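Long-range contacts in dehydrogenase (PDB 3Q2I), which probably uses NAD to oxidise the sugar ring of UDP-GlcNAcA, a step required for making 2,3-diacetamido-2,3-dideoxy-D-mannuronic acid: residues 163-168 / 248-253; 178-183 / 219-224; 190-195 / 240-245. All blocks are in the same frame, centred on the assembly; numbering follows the deposited sequence. Where two conformers were deposited one is given.

Contact 1 of 3, residues 163-168 / 248-253. With HP7 ((2S,3S,4R,5R,6R)-5-acetamido-6-[[[(2R,3S,4R,5R)-5-(2,4-dioxopyrimidin-1-yl)-3,4-dihydroxy-oxolan-2-yl]methoxy-hydroxy-phosphoryl]oxy-hydroxy-phosphoryl]oxy-3,4-dihydroxy-oxane-2-carboxylic acid), chain C.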
# COMPACT_ATOMS: atom_id res chain seq x y z
N VAL A 163 -0.38 2.52 -32.45
CA VAL A 163 -0.16 3.81 -33.17
C VAL A 163 1.34 4.00 -33.18
O VAL A 163 1.94 4.46 -32.20
CB VAL A 163 -0.89 4.98 -32.50
CG1 VAL A 163 -0.65 6.29 -33.34
CG2 VAL A 163 -2.41 4.65 -32.47
N PHE A 164 1.93 3.65 -34.33
CA PHE A 164 3.40 3.71 -34.48
C PHE A 164 3.68 4.82 -35.51
O PHE A 164 3.64 4.57 -36.71
CB PHE A 164 3.95 2.37 -34.97
CG PHE A 164 3.66 1.19 -34.03
CD1 PHE A 164 3.57 1.39 -32.65
CD2 PHE A 164 3.55 -0.10 -34.51
CE1 PHE A 164 3.34 0.32 -31.78
CE2 PHE A 164 3.33 -1.17 -33.64
CZ PHE A 164 3.28 -0.95 -32.26
N TRP A 165 3.86 6.02 -35.01
CA TRP A 165 3.93 7.21 -35.84
C TRP A 165 5.24 7.96 -35.62
O TRP A 165 6.12 7.55 -34.84
CB TRP A 165 2.74 8.12 -35.50
CG TRP A 165 1.42 7.69 -36.10
CD1 TRP A 165 1.12 6.62 -36.93
CD2 TRP A 165 0.20 8.41 -35.94
NE1 TRP A 165 -0.22 6.63 -37.25
CE2 TRP A 165 -0.81 7.71 -36.63
CE3 TRP A 165 -0.15 9.56 -35.20
CZ2 TRP A 165 -2.14 8.15 -36.65
CZ3 TRP A 165 -1.47 10.00 -35.22
CH2 TRP A 165 -2.46 9.29 -35.95
N THR A 166 5.38 9.10 -36.29
CA THR A 166 6.64 9.80 -36.23
C THR A 166 6.45 11.28 -36.05
O THR A 166 5.75 11.89 -36.86
CB THR A 166 7.42 9.63 -37.56
OG1 THR A 166 7.53 8.24 -37.86
CG2 THR A 166 8.77 10.29 -37.43
N ARG A 167 7.05 11.88 -35.02
CA ARG A 167 6.98 13.32 -34.77
C ARG A 167 8.39 13.74 -34.40
O ARG A 167 8.95 13.28 -33.41
CB ARG A 167 6.06 13.72 -33.61
CG ARG A 167 4.61 13.34 -33.81
CD ARG A 167 4.01 14.06 -35.00
NE ARG A 167 2.58 13.82 -35.16
CZ ARG A 167 2.07 12.85 -35.89
NH1 ARG A 167 0.75 12.74 -35.99
NH2 ARG A 167 2.85 11.97 -36.53
N PRO A 168 9.03 14.59 -35.23
CA PRO A 168 10.40 14.98 -34.95
C PRO A 168 10.41 16.13 -33.95
O PRO A 168 9.35 16.70 -33.68
CB PRO A 168 10.90 15.47 -36.34
CG PRO A 168 9.62 16.05 -36.95
CD PRO A 168 8.55 15.05 -36.55
N PRO A 248 11.20 5.40 -40.28
CA PRO A 248 11.58 6.80 -40.33
C PRO A 248 10.38 7.70 -40.59
O PRO A 248 10.55 8.92 -40.66
CB PRO A 248 12.44 6.84 -41.61
CG PRO A 248 11.72 5.90 -42.49
CD PRO A 248 11.09 4.81 -41.63
N LYS A 249 9.20 7.10 -40.70
CA LYS A 249 7.94 7.84 -40.86
C LYS A 249 6.77 7.01 -40.32
O LYS A 249 6.98 5.88 -39.88
CB LYS A 249 7.71 8.15 -42.36
CG LYS A 249 7.50 6.92 -43.21
CD LYS A 249 7.41 7.31 -44.70
CE LYS A 249 7.51 6.05 -45.51
NZ LYS A 249 6.16 5.47 -45.52
N ASN A 250 5.55 7.54 -40.37
CA ASN A 250 4.39 6.84 -39.84
C ASN A 250 4.30 5.44 -40.42
O ASN A 250 4.39 5.23 -41.65
CB ASN A 250 3.07 7.56 -40.13
CG ASN A 250 2.81 8.77 -39.24
OD1 ASN A 250 3.68 9.22 -38.48
ND2 ASN A 250 1.59 9.30 -39.32
N LEU A 251 4.10 4.46 -39.54
CA LEU A 251 4.05 3.07 -39.96
C LEU A 251 2.68 2.42 -39.82
O LEU A 251 2.22 1.67 -40.69
CB LEU A 251 5.09 2.25 -39.19
CG LEU A 251 5.12 0.72 -39.34
CD1 LEU A 251 5.54 0.33 -40.74
CD2 LEU A 251 6.14 0.12 -38.37
N GLU A 252 1.99 2.65 -38.71
CA GLU A 252 0.83 1.83 -38.39
C GLU A 252 -0.15 2.56 -37.47
O GLU A 252 0.26 3.29 -36.54
CB GLU A 252 1.29 0.55 -37.66
CG GLU A 252 0.16 -0.36 -37.30
CD GLU A 252 0.62 -1.69 -36.70
OE1 GLU A 252 -0.23 -2.40 -36.15
OE2 GLU A 252 1.83 -2.03 -36.78
N GLY A 253 -1.44 2.49 -37.82
CA GLY A 253 -2.56 2.92 -36.96
C GLY A 253 -3.52 1.78 -37.11
O GLY A 253 -4.18 1.63 -38.15
N1 HP7 C . 4.86 13.81 -39.30
C2 HP7 C . 6.09 13.32 -39.50
O2 HP7 C . 7.09 14.00 -39.16
N3 HP7 C . 6.27 12.14 -40.10
C4 HP7 C . 5.23 11.41 -40.50
O4 HP7 C . 5.46 10.34 -41.11
C5 HP7 C . 3.93 11.88 -40.29
C6 HP7 C . 3.78 13.12 -39.67
PA HP7 C . -0.16 14.77 -39.89
PB HP7 C . -2.77 15.01 -38.85
O'P HP7 C . 0.22 15.12 -34.34
O'Q HP7 C . -0.75 17.07 -34.01
C1' HP7 C . -2.77 13.66 -36.60
O1A HP7 C . -0.15 13.34 -40.41
O1B HP7 C . -3.13 13.76 -39.62
C1C HP7 C . 4.73 15.08 -38.58
C2' HP7 C . -3.89 13.15 -35.68
N2' HP7 C . -5.10 12.88 -36.44
O2A HP7 C . -0.37 15.95 -40.80
O2B HP7 C . -3.28 16.38 -39.23
C2C HP7 C . 4.75 16.30 -39.50
O2C HP7 C . 5.51 17.28 -38.79
C3' HP7 C . -4.19 14.16 -34.59
O3' HP7 C . -5.00 13.46 -33.61
O3A HP7 C . -1.18 14.96 -38.66
O3B HP7 C . -3.27 14.80 -37.31
C3C HP7 C . 3.30 16.75 -39.50
O3C HP7 C . 3.20 18.16 -39.68
C4' HP7 C . -2.91 14.65 -33.90
O4' HP7 C . -3.15 15.72 -32.99
C4C HP7 C . 2.77 16.35 -38.12
O4C HP7 C . 3.44 15.09 -37.97
C5' HP7 C . -2.02 15.25 -35.01
O5' HP7 C . -1.66 14.14 -35.83
C5C HP7 C . 1.28 16.10 -38.19
O5C HP7 C . 1.20 14.99 -39.07
C6' HP7 C . -0.78 15.87 -34.42
C7' HP7 C . -5.75 11.72 -36.55
O7' HP7 C . -5.49 10.67 -35.94
C8' HP7 C . -6.90 11.71 -37.52
O HOH W 1 0.10 11.17 -38.26

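Contact 2 of 3, residues 178-183 / 219-224. With NAI (1,4-dihydronicotinamide adenine dinucleotide), chain B.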
# COMPACT_ATOMS: atom_id res chain seq x y z
N ARG A 178 3.23 23.24 -27.07
CA ARG A 178 3.25 21.85 -27.51
C ARG A 178 4.25 21.10 -26.63
O ARG A 178 5.30 21.63 -26.27
CB ARG A 178 3.71 21.75 -28.97
CG ARG A 178 2.62 22.27 -29.96
CD ARG A 178 3.22 22.17 -31.36
NE ARG A 178 2.30 22.76 -32.36
CZ ARG A 178 1.15 22.21 -32.75
NH1 ARG A 178 0.42 22.85 -33.70
NH2 ARG A 178 0.69 21.09 -32.21
N GLY A 179 3.87 19.87 -26.29
CA GLY A 179 4.76 18.99 -25.52
C GLY A 179 4.75 19.24 -24.03
O GLY A 179 5.62 18.76 -23.32
N THR A 180 3.76 19.98 -23.53
CA THR A 180 3.66 20.36 -22.12
C THR A 180 2.46 19.64 -21.49
O THR A 180 1.46 19.33 -22.17
CB THR A 180 3.41 21.89 -21.88
OG1 THR A 180 2.13 22.30 -22.41
CG2 THR A 180 4.51 22.72 -22.50
N TRP A 181 2.57 19.26 -20.21
CA TRP A 181 1.40 18.60 -19.60
C TRP A 181 0.19 19.56 -19.56
O TRP A 181 -0.97 19.15 -19.71
CB TRP A 181 1.67 18.13 -18.15
CG TRP A 181 2.72 17.11 -18.00
CD1 TRP A 181 3.94 17.25 -17.35
CD2 TRP A 181 2.70 15.76 -18.49
NE1 TRP A 181 4.66 16.07 -17.47
CE2 TRP A 181 3.90 15.14 -18.09
CE3 TRP A 181 1.77 15.01 -19.19
CZ2 TRP A 181 4.20 13.81 -18.42
CZ3 TRP A 181 2.05 13.71 -19.49
CH2 TRP A 181 3.27 13.14 -19.16
N GLU A 182 0.48 20.82 -19.25
CA GLU A 182 -0.61 21.75 -18.90
C GLU A 182 -1.42 22.04 -20.15
O GLU A 182 -2.66 22.15 -20.08
CB GLU A 182 -0.07 23.06 -18.34
CG GLU A 182 -1.17 24.07 -17.98
CD GLU A 182 -0.66 25.30 -17.21
OE1 GLU A 182 -1.55 25.99 -16.66
OE2 GLU A 182 0.57 25.51 -17.12
N PHE A 183 -0.73 22.18 -21.29
CA PHE A 183 -1.43 22.62 -22.51
C PHE A 183 -1.65 21.59 -23.59
O PHE A 183 -2.49 21.77 -24.50
CB PHE A 183 -0.81 23.90 -23.10
CG PHE A 183 -0.84 25.05 -22.14
CD1 PHE A 183 -2.04 25.70 -21.85
CD2 PHE A 183 0.30 25.41 -21.44
CE1 PHE A 183 -2.09 26.75 -20.91
CE2 PHE A 183 0.24 26.43 -20.49
CZ PHE A 183 -0.95 27.11 -20.21
N ASN A 219 12.83 16.18 -26.65
CA ASN A 219 13.08 17.15 -25.61
C ASN A 219 11.79 17.90 -25.26
O ASN A 219 11.53 19.02 -25.73
CB ASN A 219 14.20 18.10 -26.05
CG ASN A 219 15.54 17.39 -26.12
OD1 ASN A 219 15.91 16.68 -25.18
ND2 ASN A 219 16.28 17.57 -27.22
N ILE A 220 10.96 17.22 -24.47
CA ILE A 220 9.63 17.66 -24.09
C ILE A 220 9.38 17.02 -22.72
O ILE A 220 10.10 16.12 -22.37
CB ILE A 220 8.55 17.14 -25.05
CG1 ILE A 220 8.61 15.61 -25.19
CG2 ILE A 220 8.73 17.78 -26.44
CD1 ILE A 220 7.65 15.06 -26.23
N GLU A 221 8.36 17.47 -22.03
CA GLU A 221 8.12 16.88 -20.71
C GLU A 221 7.06 15.78 -20.75
O GLU A 221 7.07 14.94 -19.87
CB GLU A 221 7.80 17.98 -19.72
CG GLU A 221 6.38 18.44 -19.91
CD GLU A 221 5.98 19.41 -18.83
OE1 GLU A 221 5.10 20.27 -19.13
OE2 GLU A 221 6.54 19.29 -17.69
N VAL A 222 6.23 15.73 -21.79
CA VAL A 222 5.25 14.67 -21.99
C VAL A 222 5.81 13.41 -22.66
O VAL A 222 6.95 13.40 -23.14
CB VAL A 222 4.01 15.17 -22.81
CG1 VAL A 222 3.38 16.41 -22.12
CG2 VAL A 222 4.43 15.44 -24.28
N GLU A 223 5.08 12.30 -22.63
CA GLU A 223 5.57 11.06 -23.23
C GLU A 223 5.63 11.11 -24.74
O GLU A 223 4.71 11.65 -25.39
CB GLU A 223 4.78 9.83 -22.73
CG GLU A 223 3.38 9.59 -23.39
CD GLU A 223 2.25 10.52 -22.99
OE1 GLU A 223 2.39 11.36 -22.09
OE2 GLU A 223 1.14 10.41 -23.58
N ASP A 224 6.70 10.54 -25.28
CA ASP A 224 6.73 10.20 -26.69
C ASP A 224 6.42 8.76 -27.00
O ASP A 224 6.30 8.39 -28.18
CB ASP A 224 8.05 10.68 -27.39
CG ASP A 224 9.30 10.07 -26.76
OD1 ASP A 224 9.22 8.94 -26.20
OD2 ASP A 224 10.35 10.72 -26.88
PA NAI B . -1.64 25.95 -33.31
O1A NAI B . -0.52 26.26 -32.41
O2A NAI B . -1.38 25.81 -34.87
O5B NAI B . -2.84 26.98 -33.18
C5B NAI B . -2.60 27.87 -32.13
C4B NAI B . -3.55 29.05 -32.29
O4B NAI B . -4.17 29.49 -31.07
C3B NAI B . -2.44 30.05 -32.62
O3B NAI B . -2.75 30.77 -33.82
C2B NAI B . -2.24 30.86 -31.33
O2B NAI B . -1.76 32.18 -31.54
C1B NAI B . -3.71 30.85 -30.84
N9A NAI B . -3.86 31.23 -29.46
C8A NAI B . -3.10 30.81 -28.40
N7A NAI B . -3.60 31.32 -27.31
C5A NAI B . -4.75 32.02 -27.58
C6A NAI B . -5.68 32.77 -26.83
N6A NAI B . -5.58 32.90 -25.46
N1A NAI B . -6.69 33.38 -27.48
C2A NAI B . -6.79 33.27 -28.79
N3A NAI B . -5.95 32.58 -29.56
C4A NAI B . -4.91 31.97 -28.97
O3 NAI B . -2.29 24.58 -32.82
PN NAI B . -3.22 23.61 -33.60
O1N NAI B . -2.44 22.46 -34.16
O2N NAI B . -4.20 24.30 -34.58
O5D NAI B . -4.02 22.76 -32.47
C5D NAI B . -5.12 23.51 -32.03
C4D NAI B . -6.09 22.65 -31.22
O4D NAI B . -6.64 21.72 -32.17
C3D NAI B . -5.41 21.74 -30.16
O3D NAI B . -6.37 21.58 -29.11
C2D NAI B . -5.27 20.39 -30.88
O2D NAI B . -5.35 19.28 -29.99
C1D NAI B . -6.50 20.35 -31.83
N1N NAI B . -6.30 19.52 -32.99
C2N NAI B . -7.20 18.62 -33.31
C3N NAI B . -7.03 17.74 -34.38
C7N NAI B . -8.08 16.75 -34.75
O7N NAI B . -7.88 15.70 -35.33
N7N NAI B . -9.38 16.98 -34.41
C4N NAI B . -5.80 17.78 -35.06
C5N NAI B . -4.93 18.82 -34.76
C6N NAI B . -5.18 19.67 -33.72
O HOH W 2 7.40 16.73 -16.45
O HOH W 3 3.01 21.90 -18.09

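Contact 3 of 3, residues 190-195 / 240-245. With HP7 ((2S,3S,4R,5R,6R)-5-acetamido-6-[[[(2R,3S,4R,5R)-5-(2,4-dioxopyrimidin-1-yl)-3,4-dihydroxy-oxolan-2-yl]methoxy-hydroxy-phosphoryl]oxy-hydroxy-phosphoryl]oxy-3,4-dihydroxy-oxane-2-carboxylic acid), chain C.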
# COMPACT_ATOMS: atom_id res chain seq x y z
N ASN A 190 -2.57 13.73 -27.01
CA ASN A 190 -2.59 14.48 -28.28
C ASN A 190 -2.61 13.48 -29.44
O ASN A 190 -3.69 13.16 -29.97
CB ASN A 190 -1.40 15.43 -28.42
CG ASN A 190 -1.43 16.15 -29.78
OD1 ASN A 190 -1.96 15.59 -30.72
ND2 ASN A 190 -1.00 17.39 -29.84
N GLN A 191 -1.48 12.88 -29.78
CA GLN A 191 -1.36 12.30 -31.13
C GLN A 191 -2.28 11.14 -31.41
O GLN A 191 -2.98 11.07 -32.43
CB GLN A 191 0.10 11.99 -31.50
CG GLN A 191 0.95 13.25 -31.65
CD GLN A 191 1.49 13.76 -30.32
OE1 GLN A 191 1.71 13.00 -29.36
NE2 GLN A 191 1.70 15.05 -30.24
N ALA A 192 -2.37 10.23 -30.44
CA ALA A 192 -3.20 9.05 -30.60
C ALA A 192 -4.60 9.15 -29.99
O ALA A 192 -5.25 8.12 -29.76
CB ALA A 192 -2.43 7.84 -30.03
N SER A 193 -5.08 10.35 -29.65
CA SER A 193 -6.33 10.47 -28.93
C SER A 193 -7.53 9.88 -29.67
O SER A 193 -8.45 9.42 -29.03
CB SER A 193 -6.61 11.89 -28.44
OG SER A 193 -6.62 12.71 -29.59
N HIS A 194 -7.51 9.90 -31.00
CA HIS A 194 -8.63 9.33 -31.76
C HIS A 194 -8.66 7.80 -31.69
O HIS A 194 -9.63 7.17 -32.09
CB HIS A 194 -8.60 9.79 -33.24
CG HIS A 194 -8.82 11.26 -33.45
ND1 HIS A 194 -10.02 11.89 -33.18
CD2 HIS A 194 -8.04 12.21 -34.04
CE1 HIS A 194 -9.94 13.17 -33.49
NE2 HIS A 194 -8.75 13.39 -34.02
N TYR A 195 -7.54 7.21 -31.25
CA TYR A 195 -7.45 5.77 -31.06
C TYR A 195 -7.80 5.41 -29.62
O TYR A 195 -8.47 4.41 -29.39
CB TYR A 195 -6.05 5.25 -31.44
CG TYR A 195 -5.74 5.43 -32.91
CD1 TYR A 195 -5.77 4.36 -33.80
CD2 TYR A 195 -5.38 6.68 -33.40
CE1 TYR A 195 -5.49 4.55 -35.15
CE2 TYR A 195 -5.12 6.88 -34.77
CZ TYR A 195 -5.19 5.79 -35.62
OH TYR A 195 -4.97 6.00 -36.99
N MET A 240 -2.95 -1.04 -25.69
CA MET A 240 -2.69 -0.01 -26.69
C MET A 240 -1.25 0.45 -26.58
O MET A 240 -0.76 0.72 -25.47
CB MET A 240 -3.61 1.19 -26.43
CG MET A 240 -3.36 2.21 -27.52
SD MET A 240 -4.61 3.53 -27.43
CE MET A 240 -3.87 4.73 -28.50
N ASN A 241 -0.55 0.46 -27.72
CA ASN A 241 0.88 0.76 -27.76
C ASN A 241 1.05 1.96 -28.66
O ASN A 241 0.43 2.01 -29.75
CB ASN A 241 1.62 -0.38 -28.46
CG ASN A 241 1.42 -1.69 -27.77
OD1 ASN A 241 1.69 -1.81 -26.58
ND2 ASN A 241 0.90 -2.67 -28.49
N VAL A 242 1.77 2.98 -28.21
CA VAL A 242 1.96 4.17 -29.02
C VAL A 242 3.42 4.61 -29.00
O VAL A 242 4.06 4.62 -27.94
CB VAL A 242 0.99 5.26 -28.57
CG1 VAL A 242 -0.44 4.74 -28.63
CG2 VAL A 242 1.26 5.71 -27.12
N THR A 243 3.97 5.05 -30.15
CA THR A 243 5.20 5.83 -30.06
C THR A 243 5.19 6.84 -31.18
O THR A 243 4.56 6.58 -32.20
CB THR A 243 6.50 5.00 -30.16
OG1 THR A 243 7.64 5.84 -29.96
CG2 THR A 243 6.51 4.17 -31.46
N MET A 244 5.79 8.00 -30.92
CA MET A 244 6.02 9.04 -31.97
C MET A 244 7.46 8.94 -32.47
O MET A 244 7.95 9.87 -33.14
CB MET A 244 5.71 10.43 -31.42
CG MET A 244 4.25 10.65 -31.07
SD MET A 244 3.09 10.31 -32.41
CE MET A 244 2.07 8.99 -31.76
N LEU A 245 8.15 7.85 -32.17
CA LEU A 245 9.59 7.79 -32.47
C LEU A 245 9.85 6.79 -33.59
O LEU A 245 10.99 6.31 -33.71
CB LEU A 245 10.39 7.29 -31.24
CG LEU A 245 10.19 8.17 -30.01
CD1 LEU A 245 11.05 7.63 -28.87
CD2 LEU A 245 10.45 9.65 -30.30
N1 HP7 C . 4.86 13.81 -39.30
C2 HP7 C . 6.09 13.32 -39.50
O2 HP7 C . 7.09 14.00 -39.16
N3 HP7 C . 6.27 12.14 -40.10
C4 HP7 C . 5.23 11.41 -40.50
O4 HP7 C . 5.46 10.34 -41.11
C5 HP7 C . 3.93 11.88 -40.29
C6 HP7 C . 3.78 13.12 -39.67
PA HP7 C . -0.16 14.77 -39.89
PB HP7 C . -2.77 15.01 -38.85
O'P HP7 C . 0.22 15.12 -34.34
O'Q HP7 C . -0.75 17.07 -34.01
C1' HP7 C . -2.77 13.66 -36.60
O1A HP7 C . -0.15 13.34 -40.41
O1B HP7 C . -3.13 13.76 -39.62
C1C HP7 C . 4.73 15.08 -38.58
C2' HP7 C . -3.89 13.15 -35.68
N2' HP7 C . -5.10 12.88 -36.44
O2A HP7 C . -0.37 15.95 -40.80
O2B HP7 C . -3.28 16.38 -39.23
C2C HP7 C . 4.75 16.30 -39.50
O2C HP7 C . 5.51 17.28 -38.79
C3' HP7 C . -4.19 14.16 -34.59
O3' HP7 C . -5.00 13.46 -33.61
O3A HP7 C . -1.18 14.96 -38.66
O3B HP7 C . -3.27 14.80 -37.31
C3C HP7 C . 3.30 16.75 -39.50
O3C HP7 C . 3.20 18.16 -39.68
C4' HP7 C . -2.91 14.65 -33.90
O4' HP7 C . -3.15 15.72 -32.99
C4C HP7 C . 2.77 16.35 -38.12
O4C HP7 C . 3.44 15.09 -37.97
C5' HP7 C . -2.02 15.25 -35.01
O5' HP7 C . -1.66 14.14 -35.83
C5C HP7 C . 1.28 16.10 -38.19
O5C HP7 C . 1.20 14.99 -39.07
C6' HP7 C . -0.78 15.87 -34.42
C7' HP7 C . -5.75 11.72 -36.55
O7' HP7 C . -5.49 10.67 -35.94
C8' HP7 C . -6.90 11.71 -37.52

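Contact 1 of 3, residues 163-168 / 248-253
F164 and E252 form an antiparallel hydrogen-bonded pair at the ends of their strands. F164 N donates to E252 O at 2.8 Å. F164 O accepts twice, from E252 N and from L251 N, the second bond being 2.9 Å long. L251 and E252 thus both face F164, a classic beta bulge. The F164 and E252 side chains lie side by side and point the same way. E252 OE2 is 3.4 Å from F164 CD2, while E252 OE1 bonds to R265, S254 and N162.

The tight part lies past the bulge. The N250 amide is laid over one face of the W165 indole, with the two planes 9° apart. V163 CG1 sits over the centre of the opposite face. With its CG beside the backbone N (chi1 -76°), N250 can turn OD1 to accept from T166 N at 2.8 Å. N250 N donates to the uracil O4 of HP7 at 2.9 Å. R167 NE and NH1 both donate to the sugar carboxylate atom O'P. A water joins R167 NH1, N250 ND2 and the phosphate oxygen O1A.

P248 and K249 form the loose, exposed side. Their first side-chain bonds point away from 163-168, and P248 follows a cis peptide bond. L258 and H276 of a second subunit pack on F164 and L251. In the mixed sheet, strand 156-164 runs between strands 252-259 and 237-243.

Contact 2 of 3, residues 178-183 / 219-224
W181 N donates to E221 OE1 at 2.9 Å, and the bond is fairly straight at 159°. The N-H reaches the oxygen from above the carboxylate plane. E221 CG sits between its own backbone N and carbonyl carbon (chi1 77°), and the chain is extended beyond it. This carries the carboxylate back across 178-183. Two waters complete its grip: one links E221 OE1 to E182 N, the other links E221 OE2 to W181 NE1. The backbones are also joined. G179 O accepts from E221 N at 3.3 Å and, weakly, from V222 N. Within 178-183, T180 OG1 accepts from F183 N, an ST motif, and also bonds to W177 O.

Packing spreads outward from these bonds, largely over one face of the W181 indole. V222 CG1 makes a CH-pi contact 3.9 Å from the centroid of the six-membered ring. E221 CG makes a second one, off-centre, 4.1 Å from the centroid of the five-membered ring. E223 OE1 approaches W181 CZ3 to 3.5 Å, while E223 OE2 bonds to Y339 and F188 N. The Y339 ring meets W181 edge-to-face, as does that of Y354 of a third subunit, and R326 of that subunit forms a salt bridge with E182.

The arrangement packs together two loops of the C-terminal alpha/beta domain at the cofactor pocket, where R178 NH1 donates to the NADH phosphate atom O1N at 2.9 Å.

Contact 3 of 3, residues 190-195 / 240-245
Q191 meets M244 where a short helix passes the end of strand 237-243. Its CB rests on the thioether, 3.5 Å from M244 SD and 3.6 Å from M244 CE. The next atom, Q191 CG, lies 3.7 Å from M244 SD and 3.4 Å from HP7 O'P, a carboxylate oxygen. The chain then bends (chi2 84°). M244 is itself bent at chi2 and chi3, which brings its methyl back to Q191 CB.

A192 follows as the N-cap of helix 193-203, and A192 O accepts from Y195 N. Its methyl points to the sheet. There M240 runs extended from CB through CG and SD, with CG anti to the backbone N (chi1 -178°), and reaches across with its terminal methyl. M240 CE lies 3.8 Å from A192 CB. It also touches Y195 CB at 3.7 Å. This is a helix layer set against one face of a mixed sheet, as expected in the C-terminal alpha/beta domain of this oxidoreductase family. M240 and, in the conformer given, V242 come from the strand. M244 comes from the loop just after it, and F188 and A187 add to the apolar layer.

HP7 also reaches other helix residues. N190 OD1 accepts from the sugar hydroxyl O4' of HP7 at 2.6 Å, and its ND2 is bonded to D184. Q191 O takes a weak bond from hydroxyl O3', 3.3 Å away. H194 NE2 bonds to the nicotinamide amide oxygen O7N of NADH. On the other face of the strand, N241 OD1 bonds to S239 of a second subunit.

Contacts 1 and 3 lie 9 Å apart, centre to centre, and share HP7. Their neighbouring strands, 156-164 and 237-243, are joined where V163 N is 2.9 Å from N241 O. The loops beyond them meet where R167 N is 2.9 Å from M244 O. Contact 1 holds the uracil and, through R167, the sugar carboxylate. Contact 3 takes the sugar hydroxyls and also meets the nicotinamide. NAI C4N is 4.0 Å from HP7 C3', consistent with hydride transfer there. Contact 2, centred 14 Å from contact 3, binds the cofactor's phosphate instead. It meets contact 3 where D224 O lies 2.8 Å from M244 N, but does not touch contact 1.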